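Local coordinates for protein carbonic anhydrase (Neosartorya fumigata, PDB 6LAC) that probably catalyses the reversible hydration of carbon dioxide to hydrogencarbonate, as a zinc-dependent beta-class carbonic anhydrase, at residues L30-S35 and I84-H89; G88-H93 and A133-N138. The protein carries 1 engineered substitution. All blocks are in the same frame, centred on the assembly; numbering follows the deposited sequence.

Interaction 1 of 2, residues L30-S35 and I84-H89. With ZN (zinc ion), chain C.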
loop_
_atom_site.group_PDB
_atom_site.type_symbol
_atom_site.label_atom_id
_atom_site.label_comp_id
_atom_site.label_asym_id
_atom_site.label_seq_id
_atom_site.Cartn_x
_atom_site.Cartn_y
_atom_site.Cartn_z
ATOM N N LEU A 30 2.194 -11.764 2.278
ATOM C CA LEU A 30 2.465 -10.303 2.342
ATOM C C LEU A 30 3.026 -9.926 0.988
ATOM O O LEU A 30 4.122 -10.377 0.591
ATOM C CB LEU A 30 3.443 -10.005 3.467
ATOM C CG LEU A 30 4.037 -8.593 3.474
ATOM C CD1 LEU A 30 2.956 -7.511 3.565
ATOM C CD2 LEU A 30 5.030 -8.445 4.573
ATOM N N TRP A 31 2.290 -9.079 0.274
ATOM C CA TRP A 31 2.626 -8.605 -1.090
ATOM C C TRP A 31 3.099 -7.172 -0.957
ATOM O O TRP A 31 2.242 -6.323 -0.589
ATOM C CB TRP A 31 1.432 -8.735 -2.011
ATOM C CG TRP A 31 1.755 -8.470 -3.439
ATOM C CD1 TRP A 31 1.836 -7.277 -4.099
ATOM C CD2 TRP A 31 2.063 -9.477 -4.402
ATOM N NE1 TRP A 31 2.221 -7.485 -5.393
ATOM C CE2 TRP A 31 2.349 -8.824 -5.616
ATOM C CE3 TRP A 31 2.158 -10.863 -4.354
ATOM C CZ2 TRP A 31 2.708 -9.537 -6.777
ATOM C CZ3 TRP A 31 2.498 -11.550 -5.489
ATOM C CH2 TRP A 31 2.764 -10.903 -6.669
ATOM N N ILE A 32 4.332 -6.860 -1.230
ATOM C CA ILE A 32 4.918 -5.503 -1.156
ATOM C C ILE A 32 5.084 -5.002 -2.563
ATOM O O ILE A 32 5.888 -5.547 -3.309
ATOM C CB ILE A 32 6.217 -5.491 -0.388
ATOM C CG1 ILE A 32 5.993 -5.987 1.038
ATOM C CG2 ILE A 32 6.853 -4.113 -0.410
ATOM C CD1 ILE A 32 7.259 -6.352 1.789
ATOM N N GLY A 33 4.295 -4.021 -2.947
ATOM C CA GLY A 33 4.282 -3.444 -4.284
ATOM C C GLY A 33 4.484 -1.948 -4.184
ATOM O O GLY A 33 4.578 -1.325 -3.112
ATOM N N CYS A 34 4.553 -1.326 -5.348
ATOM C CA CYS A 34 4.808 0.133 -5.492
ATOM C C CYS A 34 3.522 0.915 -5.754
ATOM O O CYS A 34 2.642 0.516 -6.526
ATOM C CB CYS A 34 5.779 0.399 -6.618
ATOM S SG CYS A 34 6.162 2.166 -6.812
ATOM N N SER A 35 3.436 2.054 -5.078
ATOM C CA SER A 35 2.292 2.981 -5.209
ATOM C C SER A 35 2.005 3.423 -6.649
ATOM O O SER A 35 0.820 3.715 -6.904
ATOM C CB SER A 35 2.532 4.161 -4.352
ATOM O OG SER A 35 2.621 3.790 -2.974
ATOM N N ILE A 84 6.562 -13.793 1.691
ATOM C CA ILE A 84 6.583 -12.337 1.382
ATOM C C ILE A 84 6.997 -12.226 -0.075
ATOM O O ILE A 84 8.000 -12.880 -0.432
ATOM C CB ILE A 84 7.550 -11.577 2.274
ATOM C CG1 ILE A 84 7.132 -11.704 3.736
ATOM C CG2 ILE A 84 7.617 -10.096 1.834
ATOM C CD1 ILE A 84 8.103 -11.128 4.750
ATOM N N VAL A 85 6.293 -11.466 -0.889
ATOM C CA VAL A 85 6.728 -11.171 -2.262
ATOM C C VAL A 85 7.050 -9.696 -2.321
ATOM O O VAL A 85 6.150 -8.893 -1.940
ATOM C CB VAL A 85 5.640 -11.568 -3.263
ATOM C CG1 VAL A 85 6.118 -11.214 -4.673
ATOM C CG2 VAL A 85 5.311 -13.036 -3.189
ATOM N N ILE A 86 8.202 -9.306 -2.813
ATOM C CA ILE A 86 8.487 -7.904 -3.196
ATOM C C ILE A 86 8.354 -7.823 -4.701
ATOM O O ILE A 86 9.100 -8.507 -5.415
ATOM C CB ILE A 86 9.847 -7.434 -2.699
ATOM C CG1 ILE A 86 9.916 -7.633 -1.186
ATOM C CG2 ILE A 86 10.118 -5.987 -3.127
ATOM C CD1 ILE A 86 11.166 -7.132 -0.537
ATOM N N CYS A 87 7.348 -7.108 -5.156
ATOM C CA CYS A 87 7.044 -6.987 -6.584
ATOM C C CYS A 87 7.402 -5.594 -7.065
ATOM O O CYS A 87 6.758 -4.612 -6.634
ATOM C CB CYS A 87 5.595 -7.237 -6.834
ATOM S SG CYS A 87 5.201 -7.375 -8.600
ATOM N N GLY A 88 8.382 -5.442 -7.935
ATOM C CA GLY A 88 8.617 -4.206 -8.678
ATOM C C GLY A 88 7.877 -4.209 -9.972
ATOM O O GLY A 88 7.161 -5.172 -10.289
ATOM N N HIS A 89 7.984 -3.094 -10.701
ATOM C CA HIS A 89 7.231 -3.025 -11.966
ATOM C C HIS A 89 7.951 -2.127 -12.958
ATOM O O HIS A 89 8.384 -1.050 -12.637
ATOM C CB HIS A 89 5.774 -2.582 -11.703
ATOM C CG HIS A 89 5.695 -1.198 -11.233
ATOM N ND1 HIS A 89 5.319 -0.134 -12.066
ATOM C CD2 HIS A 89 6.112 -0.637 -10.095
ATOM C CE1 HIS A 89 5.451 0.977 -11.401
ATOM N NE2 HIS A 89 5.921 0.710 -10.189
HETATM ZN ZN ZN C . 6.671 2.220 -9.004
HETATM O O HOH W 1 4.985 -2.803 -7.759
#
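Leu30 O takes two hydrogens from the neighbouring strand: Val85 N donates to it at 2.8 Å, and Ile84 CA adds a CA-H...O contact at 3.2 Å. The pattern repeats two residues on, where Cys87 N donates to Ile32 O, and between these bonds Ile32 N gives its hydrogen to Val85 O at an N-H...O angle of 175°. This ladder joins two neighbouring parallel strands, 29-34 and 83-89, of the mixed sheet of a beta-class carbonic anhydrase. At its C-terminal end it opens, and a water takes over, accepting from Cys34 N and donating to Cys87 O at 2.8 Å. Just beyond, the strand ends meet at the zinc, which is bound by Cys34 SG and His89 NE2 (2.1 Å), with Asp36 and Cys92 completing the site. Cysteine sulfur and histidine nitrogen are both good ligands for zinc. The His89 ring reaches it because CG stands between backbone N and carbonyl carbon (chi1 67°).

The two faces are filled differently. On one, Trp31 lies alongside Val85, whose CG1 makes a CH-pi contact 3.9 Å from the centroid of the six-membered ring, while Cys87 CB and SG approach the ring obliquely. A large flat indole can thus span Val85 and Cys87; its NE1 is hydrogen-bonded to Glu41 OE1. On the other, Leu30, Ile32, Ile84 and Ile86 form a branched aliphatic layer, in which Ile32 CD1 lies 3.8 Å from Ile84 CG2 and 4.2 Å from Ile86 CG1; helix 127-148 packs on Ile84 and Ile86, and strand 52-57 on Leu30.

Interaction 2 of 2, residues G88-H93 and A133-N138; sequences GHYGCH and ALVELN. With ZN (zinc ion), chain C.
Val135, on helix 127-148, packs into the type II beta turn that runs from His89 to Cys92 at the end of a central strand. Its two methyls divide the work: CG1 lies 3.6 Å from His89 N and can press against the Gly88 backbone because glycine has no side chain pointing there, while CG2 rests 3.5 Å from His89 O and 3.9 Å from Cys92 CB. A short, branched residue fits this buried seat, and it backs Cys92 on the side away from the metal, where Cys92 SG binds the zinc at 2.3 Å.

Across the turn the contact thins out. Gly91, solvent-exposed, adopts the positive phi that the third position of a type II turn favours, and the chain then turns away from the helix toward exposed His93. A separate, short polar contact lies at the partly exposed side of the helix. Glu136, extended beyond CG (chi2 164°), brings OE2 to the edge of the Tyr90 ring, in its plane; that ring also makes a cation-pi contact with Arg132. Tyr9 OH holds the second oxygen, Glu136 OE1. Tyr90 OH donates to Glu136 OE2 at 2.6 Å, meeting it on the anti side, 15° out of the carboxylate plane.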
loop_
_atom_site.group_PDB
_atom_site.type_symbol
_atom_site.label_atom_id
_atom_site.label_comp_id
_atom_site.label_asym_id
_atom_site.label_seq_id
_atom_site.Cartn_x
_atom_site.Cartn_y
_atom_site.Cartn_z
ATOM N N GLY A 88 8.382 -5.442 -7.935
ATOM C CA GLY A 88 8.617 -4.206 -8.678
ATOM C C GLY A 88 7.877 -4.209 -9.972
ATOM O O GLY A 88 7.161 -5.172 -10.289
ATOM N N HIS A 89 7.984 -3.094 -10.701
ATOM C CA HIS A 89 7.231 -3.025 -11.966
ATOM C C HIS A 89 7.951 -2.127 -12.958
ATOM O O HIS A 89 8.384 -1.050 -12.637
ATOM C CB HIS A 89 5.774 -2.582 -11.703
ATOM C CG HIS A 89 5.695 -1.198 -11.233
ATOM N ND1 HIS A 89 5.319 -0.134 -12.066
ATOM C CD2 HIS A 89 6.112 -0.637 -10.095
ATOM C CE1 HIS A 89 5.451 0.977 -11.401
ATOM N NE2 HIS A 89 5.921 0.710 -10.189
ATOM N N TYR A 90 8.007 -2.656 -14.171
ATOM C CA TYR A 90 8.576 -1.836 -15.260
ATOM C C TYR A 90 7.748 -0.568 -15.489
ATOM O O TYR A 90 6.523 -0.624 -15.475
ATOM C CB TYR A 90 8.777 -2.664 -16.519
ATOM C CG TYR A 90 9.710 -3.845 -16.336
ATOM C CD1 TYR A 90 11.038 -3.679 -15.968
ATOM C CD2 TYR A 90 9.275 -5.125 -16.585
ATOM C CE1 TYR A 90 11.884 -4.767 -15.788
ATOM C CE2 TYR A 90 10.097 -6.228 -16.410
ATOM C CZ TYR A 90 11.405 -6.042 -16.046
ATOM O OH TYR A 90 12.193 -7.174 -15.929
ATOM N N GLY A 91 8.458 0.518 -15.753
ATOM C CA GLY A 91 7.846 1.836 -15.946
ATOM C C GLY A 91 7.722 2.644 -14.688
ATOM O O GLY A 91 7.173 3.760 -14.721
ATOM N N CYS A 92 8.119 2.094 -13.542
ATOM C CA CYS A 92 8.150 2.806 -12.245
ATOM C C CYS A 92 8.731 4.199 -12.412
ATOM O O CYS A 92 9.791 4.352 -12.986
ATOM C CB CYS A 92 8.998 1.972 -11.299
ATOM S SG CYS A 92 8.892 2.520 -9.571
ATOM N N HIS A 93 8.092 5.227 -11.882
ATOM C CA HIS A 93 8.611 6.604 -11.887
ATOM C C HIS A 93 9.496 6.825 -10.686
ATOM O O HIS A 93 10.381 7.708 -10.676
ATOM C CB HIS A 93 7.475 7.635 -11.958
ATOM C CG HIS A 93 6.688 7.516 -13.199
ATOM N ND1 HIS A 93 7.064 8.074 -14.402
ATOM C CD2 HIS A 93 5.550 6.847 -13.448
ATOM C CE1 HIS A 93 6.174 7.760 -15.330
ATOM N NE2 HIS A 93 5.245 7.014 -14.776
ATOM N N ALA A 133 16.543 -2.081 -15.590
ATOM C CA ALA A 133 17.576 -2.660 -14.706
ATOM C C ALA A 133 17.456 -2.088 -13.304
ATOM O O ALA A 133 17.602 -2.828 -12.339
ATOM C CB ALA A 133 18.935 -2.423 -15.326
ATOM N N LEU A 134 17.223 -0.793 -13.133
ATOM C CA LEU A 134 17.113 -0.208 -11.803
ATOM C C LEU A 134 15.907 -0.798 -11.089
ATOM O O LEU A 134 15.998 -1.136 -9.890
ATOM C CB LEU A 134 16.973 1.299 -11.952
ATOM C CG LEU A 134 17.218 2.079 -10.687
ATOM C CD1 LEU A 134 18.649 1.884 -10.151
ATOM C CD2 LEU A 134 16.962 3.560 -10.975
ATOM N N VAL A 135 14.813 -1.018 -11.791
ATOM C CA VAL A 135 13.635 -1.687 -11.150
ATOM C C VAL A 135 14.067 -3.054 -10.600
ATOM O O VAL A 135 13.692 -3.436 -9.488
ATOM C CB VAL A 135 12.482 -1.788 -12.143
ATOM C CG1 VAL A 135 11.446 -2.775 -11.719
ATOM C CG2 VAL A 135 11.840 -0.429 -12.374
ATOM N N GLU A 136 14.746 -3.842 -11.424
ATOM C CA GLU A 136 15.143 -5.223 -11.048
ATOM C C GLU A 136 16.108 -5.176 -9.877
ATOM O O GLU A 136 15.986 -5.990 -8.933
ATOM C CB GLU A 136 15.797 -5.929 -12.249
ATOM C CG GLU A 136 14.856 -6.138 -13.414
ATOM C CD GLU A 136 15.487 -6.473 -14.753
ATOM O OE1 GLU A 136 16.727 -6.558 -14.775
ATOM O OE2 GLU A 136 14.726 -6.602 -15.752
ATOM N N LEU A 137 17.102 -4.315 -9.953
ATOM C CA LEU A 137 18.115 -4.211 -8.901
ATOM C C LEU A 137 17.445 -3.818 -7.600
ATOM O O LEU A 137 17.873 -4.246 -6.519
ATOM C CB LEU A 137 19.242 -3.253 -9.292
ATOM C CG LEU A 137 20.161 -3.772 -10.413
ATOM C CD1 LEU A 137 20.902 -2.621 -11.036
ATOM C CD2 LEU A 137 21.145 -4.795 -9.867
ATOM N N ASN A 138 16.490 -2.889 -7.644
ATOM C CA ASN A 138 15.788 -2.464 -6.415
ATOM C C ASN A 138 15.079 -3.679 -5.806
ATOM O O ASN A 138 15.121 -3.837 -4.596
ATOM C CB ASN A 138 14.871 -1.299 -6.720
ATOM C CG ASN A 138 14.156 -0.771 -5.517
ATOM O OD1 ASN A 138 14.805 -0.453 -4.531
ATOM N ND2 ASN A 138 12.824 -0.690 -5.637
HETATM ZN ZN ZN C . 6.671 2.220 -9.004
#

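Along the chain the segments come in the order 30-35, 84-89, 88-93 and 133-138, so interaction 2 begins where interaction 1 ends, on strand 83-89, and both contain Gly88 and His89. Their centres are 11 Å apart. Interaction 1 ties two neighbouring parallel strands within the sheet; interaction 2 joins the turn beyond one of them to helix 127-148, the same helix that packs farther along on Ile84 and Ile86. They touch at the metal, where Cys34 SG and Cys92 SG lie 3.9 Å apart. Asp36 apart, the ends of the two strands and the turn supply the zinc ligands, and the helix packs behind the turn, at what is probably the catalytic centre.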